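Local coordinates for protein L-lysine 6-monooxygenase (Pseudomonas syringae pv. tomato, PDB 5CQF) that probably catalyses the FAD- and NADPH-dependent N6-hydroxylation of L-lysine, a step of siderophore biosynthesis, at residues L118-V121 with S122-V125; Q197-K201 with Q202-R206; V259-F262 with H263-P267; G284-P287 with D288-Q291. All coordinates share one frame; numbering follows the deposited sequence.

Contact 1 of 4, residues L118-V121 with S122-V125; sequences LGWV and SRQV
Trp120 and Gln124 meet in an i to i+4 contact within the last turns of the helix 111-125, with Arg123 joining from the side. NE2 of Gln124 lies over the centre of one face of the Trp120 indole, 3.2 Å above its plane, the amide nitrogen resting over the aromatic face. The same nitrogen donates to Trp120 O (NE2 to O 3.0 Å, 170° at the hydrogen), reaching that carbonyl from well above its plane, so the amide is held by its own helix as well as by the ring. The Gln124 chain reaches back because CG is anti to the carbonyl carbon (chi1 -68°) and the chain is extended beyond it. The guanidinium of Arg123, bent back at chi3, puts one face over Trp120 CA, while its NH2 sits 3.6 Å from Trp120 CB and near the plane of the ring; the ring and guanidinium planes stand 82° apart. Backbone bonds from Ser122 N to Leu118 O and from Arg123 N to Gly119 O continue the i to i+4 pattern, which gives way at Gln124 N, bonded to Val121 O. Across the fold, Trp120 is fixed by Asp95 at NE1 and by Tyr92 edge-to-face, both of helix 89-96, whereas Leu118, Val121 and Ser122 pack on Ile26 of helix 23-37.

Contact 2 of 4, residues Q197-K201 with Q202-R206; sequences QAFGK and QLPKR
Phe199 and Gln202 are the first and last residues of a type II' beta turn that leads the chain out of helix 192-198, and Phe199 packs forward on Leu203 and Pro204 beyond it. Gly200, the first residue past the helix to leave helical angles, takes the positive phi (61°) that the turn requires at its second position and that favours glycine. The closing bond, Gln202 N to Phe199 O, is weak at 3.4 Å although nearly straight. With CG of Phe199 anti to its carbonyl carbon (chi1 -67°), the ring points at the chain that returns past it. Pro204 CD then stands over the centre of one ring face, 3.9 Å from the centroid and 13° off the normal, a CH-pi contact in which the two side chains cross at about a right angle. Leu203 reaches the base of the same side chain: its CD2 touches Phe199 CB at 3.7 Å. The loop runs on to strand 206-210; Leu203 and Pro204 rest on the loop residues Ile230 and Asp344, and Arg206 makes a salt bridge with Asp344. Gln202 itself turns outward from the ring. Its CG is anti to the backbone N, the chain bends at chi2, and NE2 curls onto the next residue, donating to Leu203 O at 3.0 Å with that oxygen close to the plane of the Gln202 amide.

Contact 3 of 4, residues V259-F262 with H263-P267; sequences VDYF and HSLNP
Val259 and His263 lie side by side and point the same way, one turn apart, with Val259 CG1 3.7 Å from His263 CD2. The imidazole turns its CD2 edge to the backbone as well: Val259 O lies in the plane of the ring, 3.3 Å from CD2, while also accepting the helix bond from His263 N. NE2, next to CD2 in the ring, hydrogen-bonds ND1 of His404, which fixes the rotation of the imidazole; the two histidine rings meet with their planes at about 45°. Tyr261 and Leu265 are set differently, their side chains slanting across one another. Tyr261 CE2 comes to 4.0 Å from Leu265 CD1, and CD2 of the same leucine lies at the phenol end, near CZ and OH.

Helix 255-264 runs out here, at Ser264. Ser264 N still bonds to Asp260 O, but Leu265 N gives its better bond to Phe262 O (3.2 Å), met from above the carbonyl plane. The Ser264 hydroxyl adds a third donor to Tyr261 O, beside the weak bonds of Ser264 N and Leu265 N: with OG between its backbone N and carbonyl carbon (chi1 81°), it folds back onto that oxygen at 2.6 Å, in the carbonyl plane and on a lone pair. Two residues on, Asn266 is the N-cap of helix 267-280, its OD1 accepting from Ala269 N. The Tyr261 hydroxyl crosses the subunit interface to Asp332 of the second subunit, and its ring meets Tyr313 of that same subunit.

Contact 4 of 4, residues G284-P287 with D288-Q291; sequences GIDP and DERQ
Asp286 holds CG anti to its backbone N (chi1 179°), which swings the carboxylate forward over the start of helix 287-302 and brings OD1 2.9 Å from Asp288 N. This is an N-cap: the amide nitrogen meets OD1 from above the carboxylate plane. The main-chain oxygen of Asp286 takes up the following turn, accepting a nearly straight bond from Arg290 N (3.2 Å, 165°) and a weaker one from Glu289 N, while Pro287 O receives Gln291 N. Just before the cap, Ile285 on strand 284-285 lays CG2 against the aliphatic base of Arg290, 3.8 Å from its CG, and against Glu289 CB. Ile285 also rests on Ser217 of helix 214-226, and Asp286 OD1 has a second donor in Asn70. Glu289 CG lies 3.7 Å from Asp286 CB, but its carboxylate turns to Lys292 in a salt bridge. Two carboxylates nevertheless come close at the helix start, Asp286 OD1 being 4.1 Å from Asp288 OD2. A water bridges them by donating to Asp286 OD2 (2.9 Å) and Asp288 OD2 (2.8 Å). The capped amide, Asn70, this water and the positive end of the helix dipole would together be expected to ease the repulsion and favour both carboxylates staying ionised.

In the fold
The four contacts come in series along the chain, each closing before the next opens, and none touches another. Contact 1 lies on helix 111-125, which packs on helix 23-37, the helix that follows the central strand 16-19 of one parallel sheet, where a glycine-rich pattern fits an FAD-binding Rossmann fold. Contact 2 leads into strand 206-210 of the other parallel sheet, probably the NADP(H)-binding one, and contact 4 packs against helix 214-226, which follows that strand; their centres are about 26 Å apart. Contacts 2 and 3 lie on opposite sides of the chain's centre, their centres about 47 Å apart, and contact 3 joins helices 255-264 and 267-280 beside a second subunit.

Contact 1 of 4, residues L118-V121 with S122-V125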
loop_
_atom_site.group_PDB
_atom_site.type_symbol
_atom_site.label_atom_id
_atom_site.label_comp_id
_atom_site.label_asym_id
_atom_site.label_seq_id
_atom_site.Cartn_x
_atom_site.Cartn_y
_atom_site.Cartn_z
ATOM N N LEU A 118 -17.403 -8.874 -18.405
ATOM C CA LEU A 118 -17.268 -9.346 -19.755
ATOM C C LEU A 118 -18.542 -10.037 -20.238
ATOM O O LEU A 118 -18.981 -9.839 -21.373
ATOM C CB LEU A 118 -16.065 -10.276 -19.801
ATOM C CG LEU A 118 -15.939 -11.018 -21.103
ATOM C CD1 LEU A 118 -15.288 -10.100 -22.112
ATOM C CD2 LEU A 118 -15.122 -12.278 -20.882
ATOM N N GLY A 119 -19.159 -10.845 -19.389
ATOM C CA GLY A 119 -20.505 -11.404 -19.709
ATOM C C GLY A 119 -21.538 -10.294 -19.843
ATOM O O GLY A 119 -22.427 -10.352 -20.676
ATOM N N TRP A 120 -21.416 -9.248 -19.039
ATOM C CA TRP A 120 -22.385 -8.175 -19.094
ATOM C C TRP A 120 -22.292 -7.429 -20.412
ATOM O O TRP A 120 -23.308 -7.002 -20.966
ATOM C CB TRP A 120 -22.193 -7.260 -17.881
ATOM C CG TRP A 120 -22.992 -6.006 -17.831
ATOM C CD1 TRP A 120 -24.199 -5.823 -17.195
ATOM C CD2 TRP A 120 -22.606 -4.712 -18.318
ATOM N NE1 TRP A 120 -24.593 -4.515 -17.308
ATOM C CE2 TRP A 120 -23.645 -3.817 -18.001
ATOM C CE3 TRP A 120 -21.493 -4.230 -19.013
ATOM C CZ2 TRP A 120 -23.608 -2.468 -18.361
ATOM C CZ3 TRP A 120 -21.464 -2.894 -19.377
ATOM C CH2 TRP A 120 -22.512 -2.031 -19.051
ATOM N N VAL A 121 -21.086 -7.259 -20.930
ATOM C CA VAL A 121 -20.929 -6.630 -22.254
ATOM C C VAL A 121 -21.350 -7.583 -23.363
ATOM O O VAL A 121 -22.094 -7.223 -24.276
ATOM C CB VAL A 121 -19.477 -6.216 -22.577
ATOM C CG1 VAL A 121 -19.439 -5.522 -23.933
ATOM C CG2 VAL A 121 -18.939 -5.268 -21.534
ATOM N N SER A 122 -20.843 -8.799 -23.297
ATOM C CA SER A 122 -21.187 -9.798 -24.311
ATOM C C SER A 122 -22.696 -9.855 -24.534
ATOM O O SER A 122 -23.168 -9.654 -25.649
ATOM C CB SER A 122 -20.629 -11.170 -23.917
ATOM O OG SER A 122 -21.048 -12.135 -24.841
ATOM N N ARG A 123 -23.448 -10.058 -23.460
ATOM C CA ARG A 123 -24.926 -10.123 -23.522
ATOM C C ARG A 123 -25.594 -8.979 -24.250
ATOM O O ARG A 123 -26.757 -9.090 -24.581
ATOM C CB ARG A 123 -25.527 -10.099 -22.120
ATOM C CG ARG A 123 -25.645 -11.448 -21.463
ATOM C CD ARG A 123 -26.372 -11.304 -20.128
ATOM N NE ARG A 123 -25.465 -11.013 -19.006
ATOM C CZ ARG A 123 -25.559 -9.971 -18.163
ATOM N NH1 ARG A 123 -26.527 -9.048 -18.285
ATOM N NH2 ARG A 123 -24.663 -9.849 -17.178
ATOM N N GLN A 124 -24.913 -7.849 -24.385
ATOM C CA GLN A 124 -25.497 -6.670 -25.001
ATOM C C GLN A 124 -25.096 -6.513 -26.441
ATOM O O GLN A 124 -25.742 -5.751 -27.141
ATOM C CB GLN A 124 -25.068 -5.396 -24.263
ATOM C CG GLN A 124 -25.623 -5.242 -22.865
ATOM C CD GLN A 124 -25.090 -4.005 -22.205
ATOM O OE1 GLN A 124 -25.568 -2.910 -22.466
ATOM N NE2 GLN A 124 -24.069 -4.167 -21.365
ATOM N N VAL A 125 -24.034 -7.197 -26.883
ATOM C CA VAL A 125 -23.534 -7.043 -28.271
ATOM C C VAL A 125 -23.410 -8.353 -29.068
ATOM O O VAL A 125 -22.754 -8.393 -30.103
ATOM C CB VAL A 125 -22.161 -6.338 -28.297
ATOM C CG1 VAL A 125 -22.239 -4.986 -27.622
ATOM C CG2 VAL A 125 -21.094 -7.183 -27.634
#

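Contact 2 of 4, residues Q197-K201 with Q202-R206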
loop_
_atom_site.group_PDB
_atom_site.type_symbol
_atom_site.label_atom_id
_atom_site.label_comp_id
_atom_site.label_asym_id
_atom_site.label_seq_id
_atom_site.Cartn_x
_atom_site.Cartn_y
_atom_site.Cartn_z
ATOM N N GLN A 197 -11.249 -30.690 -11.650
ATOM C CA GLN A 197 -12.604 -31.030 -11.273
ATOM C C GLN A 197 -12.830 -32.538 -11.415
ATOM O O GLN A 197 -13.480 -33.154 -10.580
ATOM C CB GLN A 197 -13.588 -30.226 -12.123
ATOM C CG GLN A 197 -14.803 -29.767 -11.359
ATOM C CD GLN A 197 -15.655 -28.839 -12.182
ATOM O OE1 GLN A 197 -15.441 -27.626 -12.201
ATOM N NE2 GLN A 197 -16.629 -29.404 -12.875
ATOM N N ALA A 198 -12.238 -33.123 -12.450
ATOM C CA ALA A 198 -12.297 -34.553 -12.690
ATOM C C ALA A 198 -11.846 -35.424 -11.507
ATOM O O ALA A 198 -12.254 -36.575 -11.407
ATOM C CB ALA A 198 -11.482 -34.903 -13.928
ATOM N N PHE A 199 -10.997 -34.892 -10.635
ATOM C CA PHE A 199 -10.564 -35.622 -9.435
ATOM C C PHE A 199 -11.630 -35.703 -8.370
ATOM O O PHE A 199 -11.477 -36.440 -7.408
ATOM C CB PHE A 199 -9.318 -34.959 -8.825
ATOM C CG PHE A 199 -8.118 -35.081 -9.688
ATOM C CD1 PHE A 199 -7.574 -36.330 -9.950
ATOM C CD2 PHE A 199 -7.548 -33.966 -10.275
ATOM C CE1 PHE A 199 -6.459 -36.462 -10.777
ATOM C CE2 PHE A 199 -6.440 -34.089 -11.108
ATOM C CZ PHE A 199 -5.891 -35.335 -11.356
ATOM N N GLY A 200 -12.689 -34.919 -8.511
ATOM C CA GLY A 200 -13.739 -34.899 -7.521
ATOM C C GLY A 200 -13.216 -34.451 -6.175
ATOM O O GLY A 200 -12.608 -33.402 -6.041
ATOM N N LYS A 201 -13.427 -35.295 -5.182
ATOM C CA LYS A 201 -13.298 -34.893 -3.810
ATOM C C LYS A 201 -11.913 -35.168 -3.282
ATOM O O LYS A 201 -11.656 -34.928 -2.115
ATOM C CB LYS A 201 -14.323 -35.659 -2.958
ATOM C CG LYS A 201 -15.785 -35.416 -3.328
ATOM C CD LYS A 201 -16.718 -36.409 -2.623
ATOM C CE LYS A 201 -18.178 -36.215 -3.023
ATOM N NZ LYS A 201 -19.095 -37.224 -2.414
ATOM N N GLN A 202 -11.025 -35.708 -4.101
ATOM C CA GLN A 202 -9.680 -36.028 -3.614
ATOM C C GLN A 202 -8.641 -35.770 -4.675
ATOM O O GLN A 202 -8.589 -36.460 -5.710
ATOM C CB GLN A 202 -9.576 -37.490 -3.157
ATOM C CG GLN A 202 -8.184 -37.911 -2.677
ATOM C CD GLN A 202 -7.842 -37.320 -1.325
ATOM O OE1 GLN A 202 -8.558 -37.525 -0.346
ATOM N NE2 GLN A 202 -6.757 -36.569 -1.264
ATOM N N LEU A 203 -7.799 -34.783 -4.400
ATOM C CA LEU A 203 -6.675 -34.513 -5.270
ATOM C C LEU A 203 -5.482 -35.408 -4.911
ATOM O O LEU A 203 -5.287 -35.737 -3.764
ATOM C CB LEU A 203 -6.268 -33.047 -5.143
ATOM C CG LEU A 203 -7.367 -32.041 -5.457
ATOM C CD1 LEU A 203 -6.839 -30.634 -5.245
ATOM C CD2 LEU A 203 -7.870 -32.207 -6.877
ATOM N N PRO A 204 -4.649 -35.757 -5.895
ATOM C CA PRO A 204 -3.368 -36.386 -5.565
ATOM C C PRO A 204 -2.422 -35.469 -4.804
ATOM O O PRO A 204 -2.519 -34.253 -4.910
ATOM C CB PRO A 204 -2.776 -36.755 -6.928
ATOM C CG PRO A 204 -3.538 -35.984 -7.930
ATOM C CD PRO A 204 -4.869 -35.631 -7.346
ATOM N N LYS A 205 -1.505 -36.068 -4.060
ATOM C CA LYS A 205 -0.674 -35.355 -3.098
ATOM C C LYS A 205 0.532 -34.631 -3.718
ATOM O O LYS A 205 0.858 -33.513 -3.333
ATOM C CB LYS A 205 -0.182 -36.349 -2.018
ATOM C CG LYS A 205 0.561 -35.719 -0.836
ATOM C CD LYS A 205 1.034 -36.760 0.180
ATOM C CE LYS A 205 2.341 -37.431 -0.256
ATOM N NZ LYS A 205 2.556 -38.782 0.349
ATOM N N ARG A 206 1.207 -35.290 -4.654
ATOM C CA ARG A 206 2.506 -34.834 -5.139
ATOM C C ARG A 206 2.341 -34.286 -6.537
ATOM O O ARG A 206 1.911 -34.991 -7.434
ATOM C CB ARG A 206 3.491 -35.995 -5.124
ATOM C CG ARG A 206 3.794 -36.544 -3.734
ATOM C CD ARG A 206 4.615 -37.839 -3.792
ATOM N NE ARG A 206 3.919 -38.826 -4.625
ATOM C CZ ARG A 206 4.458 -39.932 -5.137
ATOM N NH1 ARG A 206 5.722 -40.257 -4.897
ATOM N NH2 ARG A 206 3.711 -40.717 -5.901
#

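Contact 3 of 4, residues V259-F262 with H263-P267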
loop_
_atom_site.group_PDB
_atom_site.type_symbol
_atom_site.label_atom_id
_atom_site.label_comp_id
_atom_site.label_asym_id
_atom_site.label_seq_id
_atom_site.Cartn_x
_atom_site.Cartn_y
_atom_site.Cartn_z
ATOM N N VAL A 259 5.099 -1.625 -29.872
ATOM C CA VAL A 259 4.681 -2.189 -31.136
ATOM C C VAL A 259 5.138 -1.223 -32.239
ATOM O O VAL A 259 5.725 -1.704 -33.227
ATOM C CB VAL A 259 3.166 -2.464 -31.174
ATOM C CG1 VAL A 259 2.710 -2.939 -32.554
ATOM C CG2 VAL A 259 2.780 -3.480 -30.098
ATOM N N ASP A 260 4.948 0.104 -32.068
ATOM C CA ASP A 260 5.430 1.103 -33.099
ATOM C C ASP A 260 6.916 0.935 -33.365
ATOM O O ASP A 260 7.351 0.830 -34.505
ATOM C CB ASP A 260 5.252 2.572 -32.683
ATOM C CG ASP A 260 3.780 3.037 -32.652
ATOM O OD1 ASP A 260 2.880 2.283 -33.056
ATOM O OD2 ASP A 260 3.524 4.187 -32.220
ATOM N N TYR A 261 7.710 0.949 -32.302
ATOM C CA TYR A 261 9.142 0.877 -32.457
ATOM C C TYR A 261 9.483 -0.396 -33.229
ATOM O O TYR A 261 10.237 -0.319 -34.192
ATOM C CB TYR A 261 9.864 0.927 -31.109
ATOM C CG TYR A 261 11.363 0.715 -31.215
ATOM C CD1 TYR A 261 12.215 1.748 -31.628
ATOM C CD2 TYR A 261 11.929 -0.511 -30.876
ATOM C CE1 TYR A 261 13.583 1.560 -31.719
ATOM C CE2 TYR A 261 13.310 -0.731 -30.972
ATOM C CZ TYR A 261 14.138 0.298 -31.393
ATOM O OH TYR A 261 15.501 0.042 -31.464
ATOM N N PHE A 262 8.904 -1.542 -32.844
ATOM C CA PHE A 262 9.171 -2.810 -33.527
ATOM C C PHE A 262 8.835 -2.752 -35.022
ATOM O O PHE A 262 9.614 -3.202 -35.826
ATOM C CB PHE A 262 8.429 -3.959 -32.879
ATOM C CG PHE A 262 8.779 -5.290 -33.436
ATOM C CD1 PHE A 262 9.897 -5.965 -32.988
ATOM C CD2 PHE A 262 7.995 -5.874 -34.408
ATOM C CE1 PHE A 262 10.226 -7.203 -33.499
ATOM C CE2 PHE A 262 8.302 -7.112 -34.924
ATOM C CZ PHE A 262 9.409 -7.789 -34.458
ATOM N N HIS A 263 7.715 -2.174 -35.393
ATOM C CA HIS A 263 7.417 -1.989 -36.815
ATOM C C HIS A 263 8.364 -1.055 -37.561
ATOM O O HIS A 263 8.611 -1.267 -38.760
ATOM C CB HIS A 263 5.954 -1.600 -37.040
ATOM C CG HIS A 263 5.047 -2.771 -36.897
ATOM N ND1 HIS A 263 4.783 -3.625 -37.937
ATOM C CD2 HIS A 263 4.470 -3.322 -35.803
ATOM C CE1 HIS A 263 4.018 -4.611 -37.516
ATOM N NE2 HIS A 263 3.816 -4.454 -36.223
ATOM N N SER A 264 8.936 -0.082 -36.863
ATOM C CA SER A 264 9.893 0.836 -37.481
ATOM C C SER A 264 11.252 0.184 -37.804
ATOM O O SER A 264 12.083 0.785 -38.475
ATOM C CB SER A 264 10.124 2.040 -36.563
ATOM O OG SER A 264 11.056 1.716 -35.546
ATOM N N LEU A 265 11.498 -1.022 -37.291
ATOM C CA LEU A 265 12.705 -1.761 -37.611
ATOM C C LEU A 265 12.538 -2.566 -38.883
ATOM O O LEU A 265 11.456 -3.105 -39.122
ATOM C CB LEU A 265 13.038 -2.736 -36.499
ATOM C CG LEU A 265 13.233 -2.098 -35.130
ATOM C CD1 LEU A 265 13.596 -3.203 -34.148
ATOM C CD2 LEU A 265 14.308 -1.037 -35.216
ATOM N N ASN A 266 13.619 -2.674 -39.674
ATOM C CA ASN A 266 13.608 -3.573 -40.831
ATOM C C ASN A 266 13.753 -5.010 -40.341
ATOM O O ASN A 266 14.127 -5.233 -39.177
ATOM C CB ASN A 266 14.651 -3.210 -41.908
ATOM C CG ASN A 266 16.106 -3.362 -41.440
ATOM O OD1 ASN A 266 16.465 -4.207 -40.600
ATOM N ND2 ASN A 266 16.967 -2.544 -42.030
ATOM N N PRO A 267 13.443 -5.998 -41.218
ATOM C CA PRO A 267 13.428 -7.377 -40.716
ATOM C C PRO A 267 14.740 -7.840 -40.066
ATOM O O PRO A 267 14.682 -8.562 -39.076
ATOM C CB PRO A 267 13.078 -8.197 -41.957
ATOM C CG PRO A 267 12.264 -7.261 -42.795
ATOM C CD PRO A 267 12.914 -5.921 -42.598
#

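Contact 4 of 4, residues G284-P287 with D288-Q291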
loop_
_atom_site.group_PDB
_atom_site.type_symbol
_atom_site.label_atom_id
_atom_site.label_comp_id
_atom_site.label_asym_id
_atom_site.label_seq_id
_atom_site.Cartn_x
_atom_site.Cartn_y
_atom_site.Cartn_z
ATOM N N GLY A 284 6.098 -11.801 -16.623
ATOM C CA GLY A 284 5.684 -11.032 -15.458
ATOM C C GLY A 284 4.475 -11.626 -14.780
ATOM O O GLY A 284 3.648 -12.246 -15.407
ATOM N N ILE A 285 4.385 -11.415 -13.483
ATOM C CA ILE A 285 3.308 -11.950 -12.675
ATOM C C ILE A 285 2.694 -10.820 -11.857
ATOM O O ILE A 285 3.430 -9.999 -11.292
ATOM C CB ILE A 285 3.850 -13.044 -11.749
ATOM C CG1 ILE A 285 4.369 -14.219 -12.580
ATOM C CG2 ILE A 285 2.775 -13.533 -10.790
ATOM C CD1 ILE A 285 5.058 -15.274 -11.738
ATOM N N ASP A 286 1.354 -10.744 -11.858
ATOM C CA ASP A 286 0.603 -9.796 -11.004
ATOM C C ASP A 286 1.256 -9.802 -9.632
ATOM O O ASP A 286 1.346 -10.879 -9.043
ATOM C CB ASP A 286 -0.857 -10.278 -10.897
ATOM C CG ASP A 286 -1.744 -9.385 -10.023
ATOM O OD1 ASP A 286 -1.227 -8.510 -9.297
ATOM O OD2 ASP A 286 -2.995 -9.580 -10.081
ATOM N N PRO A 287 1.742 -8.628 -9.132
ATOM C CA PRO A 287 2.378 -8.594 -7.806
ATOM C C PRO A 287 1.482 -9.105 -6.684
ATOM O O PRO A 287 1.983 -9.648 -5.746
ATOM C CB PRO A 287 2.756 -7.110 -7.593
ATOM C CG PRO A 287 2.090 -6.344 -8.694
ATOM C CD PRO A 287 1.798 -7.317 -9.807
ATOM N N ASP A 288 0.161 -8.975 -6.785
ATOM C CA ASP A 288 -0.731 -9.562 -5.746
ATOM C C ASP A 288 -0.783 -11.074 -5.810
ATOM O O ASP A 288 -0.987 -11.716 -4.783
ATOM C CB ASP A 288 -2.159 -9.001 -5.796
ATOM C CG ASP A 288 -2.196 -7.500 -5.640
ATOM O OD1 ASP A 288 -1.245 -6.915 -5.060
ATOM O OD2 ASP A 288 -3.186 -6.892 -6.118
ATOM N N GLU A 289 -0.599 -11.647 -6.995
ATOM C CA GLU A 289 -0.523 -13.109 -7.121
ATOM C C GLU A 289 0.749 -13.664 -6.468
ATOM O O GLU A 289 0.680 -14.625 -5.695
ATOM C CB GLU A 289 -0.604 -13.544 -8.579
ATOM C CG GLU A 289 -1.996 -13.384 -9.193
ATOM C CD GLU A 289 -3.057 -14.283 -8.547
ATOM O OE1 GLU A 289 -2.792 -15.498 -8.282
ATOM O OE2 GLU A 289 -4.172 -13.765 -8.314
ATOM N N ARG A 290 1.887 -13.045 -6.753
ATOM C CA ARG A 290 3.141 -13.390 -6.087
ATOM C C ARG A 290 2.984 -13.294 -4.583
ATOM O O ARG A 290 3.406 -14.174 -3.853
ATOM C CB ARG A 290 4.278 -12.447 -6.507
ATOM C CG ARG A 290 5.023 -12.856 -7.765
ATOM C CD ARG A 290 5.666 -14.249 -7.660
ATOM N NE ARG A 290 6.599 -14.414 -6.519
ATOM C CZ ARG A 290 6.503 -15.337 -5.544
ATOM N NH1 ARG A 290 5.497 -16.216 -5.502
ATOM N NH2 ARG A 290 7.433 -15.373 -4.594
ATOM N N GLN A 291 2.389 -12.195 -4.138
ATOM C CA GLN A 291 2.175 -11.973 -2.725
ATOM C C GLN A 291 1.298 -13.062 -2.125
ATOM O O GLN A 291 1.577 -13.548 -1.048
ATOM C CB GLN A 291 1.602 -10.563 -2.490
ATOM C CG GLN A 291 1.079 -10.241 -1.088
ATOM C CD GLN A 291 2.115 -10.419 0.019
ATOM O OE1 GLN A 291 3.326 -10.346 -0.226
ATOM N NE2 GLN A 291 1.636 -10.665 1.257
HETATM O O HOH W 1 -4.462 -7.763 -8.405
#